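Side-chain contacts in transcriptional repressor PadR (Bacillus cereus, PDB 6JYI), which probably acts as a dimeric transcriptional repressor of the PadR family, binding DNA through a winged helix-turn-helix domain: residues 150-153 with 154-158; 44-47 with 48-52; 20-24 with 25-29. All blocks are in the same frame, centred on the assembly; numbering follows the deposited sequence.

Contact 1: residues 150-153 with 154-158; sequences EEIS and LDVGI
Ile152 and Val156 touch one helical turn apart, their CG2 methyls 3.6 Å from each other and the two side chains lying side by side and pointing the same way. This is the tightly packed flank of the contact: beyond the pair lies the second subunit, whose Leu168 packs on Ile152 and whose Leu103 packs on Val156. The Val156 methyl also rests against the backbone, with CG2 3.2 Å from Ile152 O, the oxygen that accepts the hydrogen bond from Val156 N at 2.8 Å. Leu154 turns to the chain's own helix 114-142, packing on Leu135 and Tyr139. Ser153 OG is hydrogen-bonded to Tyr139 OH, while Tyr107 of the second subunit packs on the same serine.

The partly exposed flank carries two acids instead. The Glu151 side chain leaves the backbone with CG opposite N (chi1 178°), then bends at chi2 (86°), which folds the carboxylate forward along the helix to Asp155. Glu151 OE2 comes within 2.7 Å of Asp155 OD1, the two carboxylate planes being turned 71° apart. Oxygens this close suggest that one of the acids is protonated, so that they need not meet as two negative charges; the salt bridge from Lys171 of the second subunit to Asp155 OD2 would also offset charge here. Leu154 reaches this side as well, its CD2 3.5 Å from Glu151 OE2.

Along the backbone, Asp155 N binds Glu151 O at 2.9 Å and Gly157 N binds Ser153 O at 3.2 Å. Near the start of the helix, Glu150 is held by a salt bridge to Arg143. One regular alpha-helix thus serves two partners, helix 114-142 of its own chain and the second subunit, an arrangement characteristic of the C-terminal helical dimerisation domain of PadR-like regulators.

Contact 2: residues 44-47 with 48-52; sequences GMIY and PTLRQ
Met45, a selenomethionine, and Pro48 cross at about a right angle at the start of helix 46-55, probably the recognition helix of the winged helix-turn-helix fold expected of PadR-like regulators. Bends at chi2 (-56°) and chi3 (-66°) curl the Met45 chain back over the proline, bringing Met45 CE to 3.4 Å from Pro48 CB, tighter than ordinary van der Waals contact. Met45 SE lies 3.9 Å from Pro48 CG.

Ile46 and Leu50, by contrast, lie side by side and point the same way, with Ile46 CG2 3.8 Å from Leu50 CD1. They face the interior of the domain, where Ile46 packs on Ile27 and Phe31 of helix 24-35 and Leu50 on Val13 of helix 8-19. Tyr47 slants across Leu50, so that the CD1 methyl of the leucine approaches the ring obliquely near Tyr47 CD1. Tyr75 touches both side chains, joining strand 72-77, probably part of the wing, to the helix.

Backbone bonds run from Leu50 N to Ile46 O and from Arg51 N to Tyr47 O. Met45 O is gripped twice by Thr49. Thr49 N donates to Met45 O at 2.9 Å, whereas the hydroxyl, placed beside the threonine's own backbone N (chi1 -59°), donates from above the carbonyl plane, with Thr49 OG1 2.8 Å from Met45 O.

Contact 3: residues 20-24 with 25-29; sequences KELSG and YDIKI
Leu22 meets Ile27 where the loop after helix 8-19 runs into helix 24-35: Leu22 CB lies 3.9 Å from Ile27 CG1, and the two side chains meet at a slant. Leu22 also crosses Asp26 at about a right angle, more loosely, with Leu22 CD2 4.2 Å from Asp26 CB. The leucine backbone is hydrogen-bonded to Tyr75 of strand 72-77, tying the loop to the probable wing strand.

Ser23 follows as the N-cap. Ser23 OG sits between its own backbone N and carbonyl carbon (chi1 63°), from where it accepts from Asp26 N at 3.1 Å in a fairly straight bond (N-H...O 162°). The same oxygen packs against Asp26 CB and Tyr25 CB. Ser23 O takes the next amide, Ile27 N, at 3.0 Å, and Ile27 CG1 crowds that carbonyl at 3.3 Å. This cap starts what is probably the first helix of the helix-turn-helix, the one that precedes the recognition helix in the expected PadR fold.

Gly24 opens the helix proper: Gly24 O accepts from Lys28 N at 3.0 Å, while the Lys28 side chain passes the same oxygen, its CB and CG each 3.7 Å away.

In the fold
Contacts 2 and 3 belong to one unit, the probable DNA-binding domain, their centres 12 Å apart. They touch directly where consecutive helices 24-35 and 46-55 pack: Tyr47 OH lies 3.4 Å from Gly24 CA, and Ile46 CG2 lies 3.8 Å from Ile27 CG2. Contact 1 stands apart on helix 148-175, at the dimer interface. Its centre is 22 Å from that of contact 3 and 27 Å from that of contact 2, with nearest atoms about 10 Å and about 17 Å away. Helix 114-142 links the two regions, since its Trp142 packs on Asp26 of contact 3 and the same helix also packs against contact 1.

Contact 1: residues 150-153 with 154-158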
loop_
_atom_site.group_PDB
_atom_site.type_symbol
_atom_site.label_atom_id
_atom_site.label_comp_id
_atom_site.label_asym_id
_atom_site.label_seq_id
_atom_site.Cartn_x
_atom_site.Cartn_y
_atom_site.Cartn_z
ATOM N N GLU A 150 14.834 12.932 3.125
ATOM C CA GLU A 150 13.980 12.801 1.921
ATOM C C GLU A 150 14.400 11.628 1.053
ATOM O O GLU A 150 13.572 10.963 0.434
ATOM C CB GLU A 150 14.007 14.080 1.096
ATOM C CG GLU A 150 13.363 15.269 1.830
ATOM C CD GLU A 150 13.482 16.571 1.058
ATOM O OE1 GLU A 150 14.561 16.785 0.453
ATOM O OE2 GLU A 150 12.525 17.402 1.125
ATOM N N GLU A 151 15.689 11.371 0.991
ATOM C CA GLU A 151 16.185 10.271 0.210
ATOM C C GLU A 151 15.746 8.910 0.798
ATOM O O GLU A 151 15.672 7.927 0.062
ATOM C CB GLU A 151 17.716 10.362 0.100
ATOM C CG GLU A 151 18.382 9.247 -0.663
ATOM C CD GLU A 151 18.455 9.467 -2.167
ATOM O OE1 GLU A 151 18.340 10.634 -2.594
ATOM O OE2 GLU A 151 18.684 8.455 -2.906
ATOM N N ILE A 152 15.456 8.845 2.117
ATOM C CA ILE A 152 15.004 7.558 2.708
ATOM C C ILE A 152 13.742 7.036 2.000
ATOM O O ILE A 152 13.675 5.850 1.669
ATOM C CB ILE A 152 14.808 7.637 4.240
ATOM C CG1 ILE A 152 16.118 8.044 4.906
ATOM C CG2 ILE A 152 14.258 6.282 4.837
ATOM C CD1 ILE A 152 16.024 8.321 6.412
ATOM N N SER A 153 12.775 7.900 1.712
ATOM C CA SER A 153 11.540 7.432 1.043
ATOM C C SER A 153 11.838 6.790 -0.288
ATOM O O SER A 153 11.307 5.730 -0.600
ATOM C CB SER A 153 10.446 8.535 0.903
ATOM O OG SER A 153 10.831 9.619 0.097
ATOM N N LEU A 154 12.709 7.419 -1.079
ATOM C CA LEU A 154 13.150 6.843 -2.341
ATOM C C LEU A 154 13.855 5.521 -2.168
ATOM O O LEU A 154 13.509 4.524 -2.841
ATOM C CB LEU A 154 14.091 7.813 -3.072
ATOM C CG LEU A 154 14.785 7.374 -4.347
ATOM C CD1 LEU A 154 13.750 6.972 -5.419
ATOM C CD2 LEU A 154 15.763 8.499 -4.845
ATOM N N ASP A 155 14.881 5.510 -1.324
ATOM C CA ASP A 155 15.748 4.327 -1.221
ATOM C C ASP A 155 15.002 3.140 -0.611
ATOM O O ASP A 155 15.245 2.005 -0.981
ATOM C CB ASP A 155 16.972 4.623 -0.389
ATOM C CG ASP A 155 17.908 5.608 -1.067
ATOM O OD1 ASP A 155 17.585 6.061 -2.184
ATOM O OD2 ASP A 155 18.950 5.912 -0.472
ATOM N N VAL A 156 14.101 3.402 0.321
ATOM C CA VAL A 156 13.300 2.305 0.878
ATOM C C VAL A 156 12.399 1.707 -0.201
ATOM O O VAL A 156 12.310 0.463 -0.371
ATOM C CB VAL A 156 12.541 2.741 2.141
ATOM C CG1 VAL A 156 11.597 1.649 2.648
ATOM C CG2 VAL A 156 13.547 3.083 3.246
ATOM N N GLY A 157 11.797 2.579 -1.000
ATOM C CA GLY A 157 10.952 2.133 -2.088
ATOM C C GLY A 157 11.653 1.300 -3.107
ATOM O O GLY A 157 11.173 0.215 -3.457
ATOM N N ILE A 158 12.784 1.789 -3.604
ATOM C CA ILE A 158 13.612 1.034 -4.511
ATOM C C ILE A 158 14.109 -0.291 -3.870
ATOM O O ILE A 158 14.162 -1.296 -4.546
ATOM C CB ILE A 158 14.812 1.876 -5.000
ATOM C CG1 ILE A 158 14.291 3.053 -5.854
ATOM C CG2 ILE A 158 15.842 1.028 -5.767
ATOM C CD1 ILE A 158 15.383 3.832 -6.522
#

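Contact 2: residues 44-47 with 48-52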
loop_
_atom_site.group_PDB
_atom_site.type_symbol
_atom_site.label_atom_id
_atom_site.label_comp_id
_atom_site.label_asym_id
_atom_site.label_seq_id
_atom_site.Cartn_x
_atom_site.Cartn_y
_atom_site.Cartn_z
ATOM N N GLY A 44 -7.821 10.878 -7.428
ATOM C CA GLY A 44 -9.082 11.474 -7.903
ATOM C C GLY A 44 -9.652 12.487 -6.923
ATOM O O GLY A 44 -10.472 13.331 -7.293
HETATM N N MSE A 45 -9.207 12.408 -5.674
HETATM C CA MSE A 45 -9.644 13.341 -4.646
HETATM C C MSE A 45 -8.800 14.635 -4.509
HETATM O O MSE A 45 -9.095 15.438 -3.648
HETATM C CB MSE A 45 -9.740 12.611 -3.301
HETATM C CG MSE A 45 -10.980 11.674 -3.253
HETATM SE SE MSE A 45 -12.703 12.638 -3.621
HETATM C CE MSE A 45 -12.590 13.716 -1.998
ATOM N N ILE A 46 -7.809 14.852 -5.378
ATOM C CA ILE A 46 -6.953 16.061 -5.281
ATOM C C ILE A 46 -7.741 17.366 -5.342
ATOM O O ILE A 46 -7.628 18.199 -4.456
ATOM C CB ILE A 46 -5.807 16.043 -6.345
ATOM C CG1 ILE A 46 -4.797 14.967 -5.987
ATOM C CG2 ILE A 46 -5.087 17.388 -6.437
ATOM C CD1 ILE A 46 -3.703 14.787 -7.042
ATOM N N TYR A 47 -8.539 17.576 -6.376
ATOM C CA TYR A 47 -9.305 18.835 -6.443
ATOM C C TYR A 47 -10.351 18.985 -5.322
ATOM O O TYR A 47 -10.419 20.045 -4.692
ATOM C CB TYR A 47 -9.898 19.085 -7.842
ATOM C CG TYR A 47 -8.844 19.592 -8.789
ATOM C CD1 TYR A 47 -8.219 20.830 -8.572
ATOM C CD2 TYR A 47 -8.442 18.839 -9.883
ATOM C CE1 TYR A 47 -7.238 21.306 -9.429
ATOM C CE2 TYR A 47 -7.447 19.309 -10.743
ATOM C CZ TYR A 47 -6.839 20.539 -10.494
ATOM O OH TYR A 47 -5.855 21.008 -11.328
ATOM N N PRO A 48 -11.138 17.929 -5.047
ATOM C CA PRO A 48 -12.036 17.985 -3.882
ATOM C C PRO A 48 -11.320 18.341 -2.590
ATOM O O PRO A 48 -11.836 19.132 -1.798
ATOM C CB PRO A 48 -12.597 16.553 -3.811
ATOM C CG PRO A 48 -12.690 16.161 -5.296
ATOM C CD PRO A 48 -11.436 16.764 -5.908
ATOM N N THR A 49 -10.130 17.786 -2.381
ATOM C CA THR A 49 -9.342 18.087 -1.187
ATOM C C THR A 49 -8.851 19.538 -1.198
ATOM O O THR A 49 -8.912 20.218 -0.173
ATOM C CB THR A 49 -8.153 17.114 -1.024
ATOM O OG1 THR A 49 -8.648 15.791 -0.928
ATOM C CG2 THR A 49 -7.326 17.410 0.271
ATOM N N LEU A 50 -8.383 20.014 -2.350
ATOM C CA LEU A 50 -7.967 21.397 -2.487
ATOM C C LEU A 50 -9.134 22.346 -2.165
ATOM O O LEU A 50 -8.990 23.284 -1.376
ATOM C CB LEU A 50 -7.424 21.658 -3.896
ATOM C CG LEU A 50 -6.062 21.043 -4.208
ATOM C CD1 LEU A 50 -5.788 21.003 -5.717
ATOM C CD2 LEU A 50 -4.983 21.806 -3.458
ATOM N N ARG A 51 -10.314 22.047 -2.689
ATOM C CA ARG A 51 -11.483 22.921 -2.512
ATOM C C ARG A 51 -11.889 22.953 -1.031
ATOM O O ARG A 51 -12.249 24.000 -0.502
ATOM C CB ARG A 51 -12.652 22.449 -3.394
ATOM C CG ARG A 51 -14.025 23.097 -3.088
ATOM C CD ARG A 51 -14.026 24.649 -2.905
ATOM N NE ARG A 51 -13.292 25.406 -3.927
ATOM C CZ ARG A 51 -13.659 25.519 -5.209
ATOM N NH1 ARG A 51 -14.746 24.892 -5.669
ATOM N NH2 ARG A 51 -12.919 26.248 -6.053
ATOM N N GLN A 52 -11.794 21.812 -0.362
ATOM C CA GLN A 52 -12.164 21.735 1.049
ATOM C C GLN A 52 -11.172 22.520 1.923
ATOM O O GLN A 52 -11.560 23.266 2.853
ATOM C CB GLN A 52 -12.235 20.283 1.504
ATOM C CG GLN A 52 -12.702 20.120 2.992
ATOM C CD GLN A 52 -14.033 20.791 3.262
ATOM O OE1 GLN A 52 -14.935 20.775 2.414
ATOM N NE2 GLN A 52 -14.178 21.392 4.455
#

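Contact 3: residues 20-24 with 25-29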
loop_
_atom_site.group_PDB
_atom_site.type_symbol
_atom_site.label_atom_id
_atom_site.label_comp_id
_atom_site.label_asym_id
_atom_site.label_seq_id
_atom_site.Cartn_x
_atom_site.Cartn_y
_atom_site.Cartn_z
ATOM N N LYS A 20 6.587 25.411 -1.353
ATOM C CA LYS A 20 6.114 26.571 -2.096
ATOM C C LYS A 20 4.782 26.335 -2.747
ATOM O O LYS A 20 4.304 25.194 -2.833
ATOM C CB LYS A 20 7.144 27.055 -3.125
ATOM C CG LYS A 20 7.126 26.284 -4.437
ATOM C CD LYS A 20 8.372 26.561 -5.261
ATOM C CE LYS A 20 8.642 25.414 -6.235
ATOM N NZ LYS A 20 8.956 24.144 -5.493
ATOM N N GLU A 21 4.187 27.444 -3.155
ATOM C CA GLU A 21 2.957 27.431 -3.866
ATOM C C GLU A 21 3.106 26.530 -5.090
ATOM O O GLU A 21 4.164 26.468 -5.712
ATOM C CB GLU A 21 2.500 28.856 -4.238
ATOM C CG GLU A 21 3.389 29.683 -5.243
ATOM C CD GLU A 21 4.531 30.468 -4.578
ATOM O OE1 GLU A 21 4.878 30.175 -3.401
ATOM O OE2 GLU A 21 5.118 31.353 -5.259
ATOM N N LEU A 22 2.032 25.826 -5.401
ATOM C CA LEU A 22 1.971 24.949 -6.554
ATOM C C LEU A 22 0.634 25.124 -7.250
ATOM O O LEU A 22 -0.357 25.387 -6.596
ATOM C CB LEU A 22 2.102 23.509 -6.076
ATOM C CG LEU A 22 3.467 23.104 -5.493
ATOM C CD1 LEU A 22 3.332 21.701 -4.844
ATOM C CD2 LEU A 22 4.491 23.090 -6.589
ATOM N N SER A 23 0.636 25.023 -8.582
ATOM C CA SER A 23 -0.600 24.929 -9.336
ATOM C C SER A 23 -1.247 23.560 -9.108
ATOM O O SER A 23 -0.581 22.594 -8.667
ATOM C CB SER A 23 -0.306 25.085 -10.826
ATOM O OG SER A 23 0.526 24.023 -11.281
ATOM N N GLY A 24 -2.525 23.453 -9.467
ATOM C CA GLY A 24 -3.201 22.155 -9.518
ATOM C C GLY A 24 -2.484 21.158 -10.408
ATOM O O GLY A 24 -2.340 19.976 -10.058
ATOM N N TYR A 25 -2.025 21.626 -11.556
ATOM C CA TYR A 25 -1.314 20.780 -12.514
ATOM C C TYR A 25 -0.129 20.095 -11.810
ATOM O O TYR A 25 0.041 18.867 -11.851
ATOM C CB TYR A 25 -0.799 21.645 -13.648
ATOM C CG TYR A 25 -0.021 20.945 -14.729
ATOM C CD1 TYR A 25 -0.620 20.000 -15.538
ATOM C CD2 TYR A 25 1.302 21.278 -14.983
ATOM C CE1 TYR A 25 0.085 19.373 -16.552
ATOM C CE2 TYR A 25 2.018 20.665 -15.999
ATOM C CZ TYR A 25 1.405 19.719 -16.782
ATOM O OH TYR A 25 2.097 19.097 -17.800
ATOM N N ASP A 26 0.668 20.922 -11.147
ATOM C CA ASP A 26 1.864 20.443 -10.496
ATOM C C ASP A 26 1.585 19.496 -9.308
ATOM O O ASP A 26 2.293 18.495 -9.142
ATOM C CB ASP A 26 2.762 21.611 -10.095
ATOM C CG ASP A 26 3.690 22.081 -11.254
ATOM O OD1 ASP A 26 3.746 21.457 -12.343
ATOM O OD2 ASP A 26 4.418 23.043 -11.061
ATOM N N ILE A 27 0.562 19.788 -8.515
ATOM C CA ILE A 27 0.179 18.901 -7.459
ATOM C C ILE A 27 -0.166 17.513 -8.017
ATOM O O ILE A 27 0.318 16.494 -7.490
ATOM C CB ILE A 27 -1.013 19.460 -6.664
ATOM C CG1 ILE A 27 -0.545 20.706 -5.914
ATOM C CG2 ILE A 27 -1.546 18.400 -5.721
ATOM C CD1 ILE A 27 -1.684 21.490 -5.276
ATOM N N LYS A 28 -0.969 17.474 -9.079
ATOM C CA LYS A 28 -1.293 16.218 -9.717
ATOM C C LYS A 28 -0.047 15.449 -10.213
ATOM O O LYS A 28 0.054 14.232 -10.061
ATOM C CB LYS A 28 -2.298 16.413 -10.861
ATOM C CG LYS A 28 -3.746 16.579 -10.323
ATOM C CD LYS A 28 -4.780 16.936 -11.376
ATOM C CE LYS A 28 -4.969 15.880 -12.388
ATOM N NZ LYS A 28 -6.058 16.215 -13.333
ATOM N N ILE A 29 0.886 16.143 -10.837
ATOM C CA ILE A 29 2.042 15.433 -11.393
ATOM C C ILE A 29 2.886 14.883 -10.243
ATOM O O ILE A 29 3.302 13.742 -10.313
ATOM C CB ILE A 29 2.869 16.290 -12.355
ATOM C CG1 ILE A 29 1.969 16.926 -13.431
ATOM C CG2 ILE A 29 3.944 15.425 -13.050
ATOM C CD1 ILE A 29 1.675 16.063 -14.669
#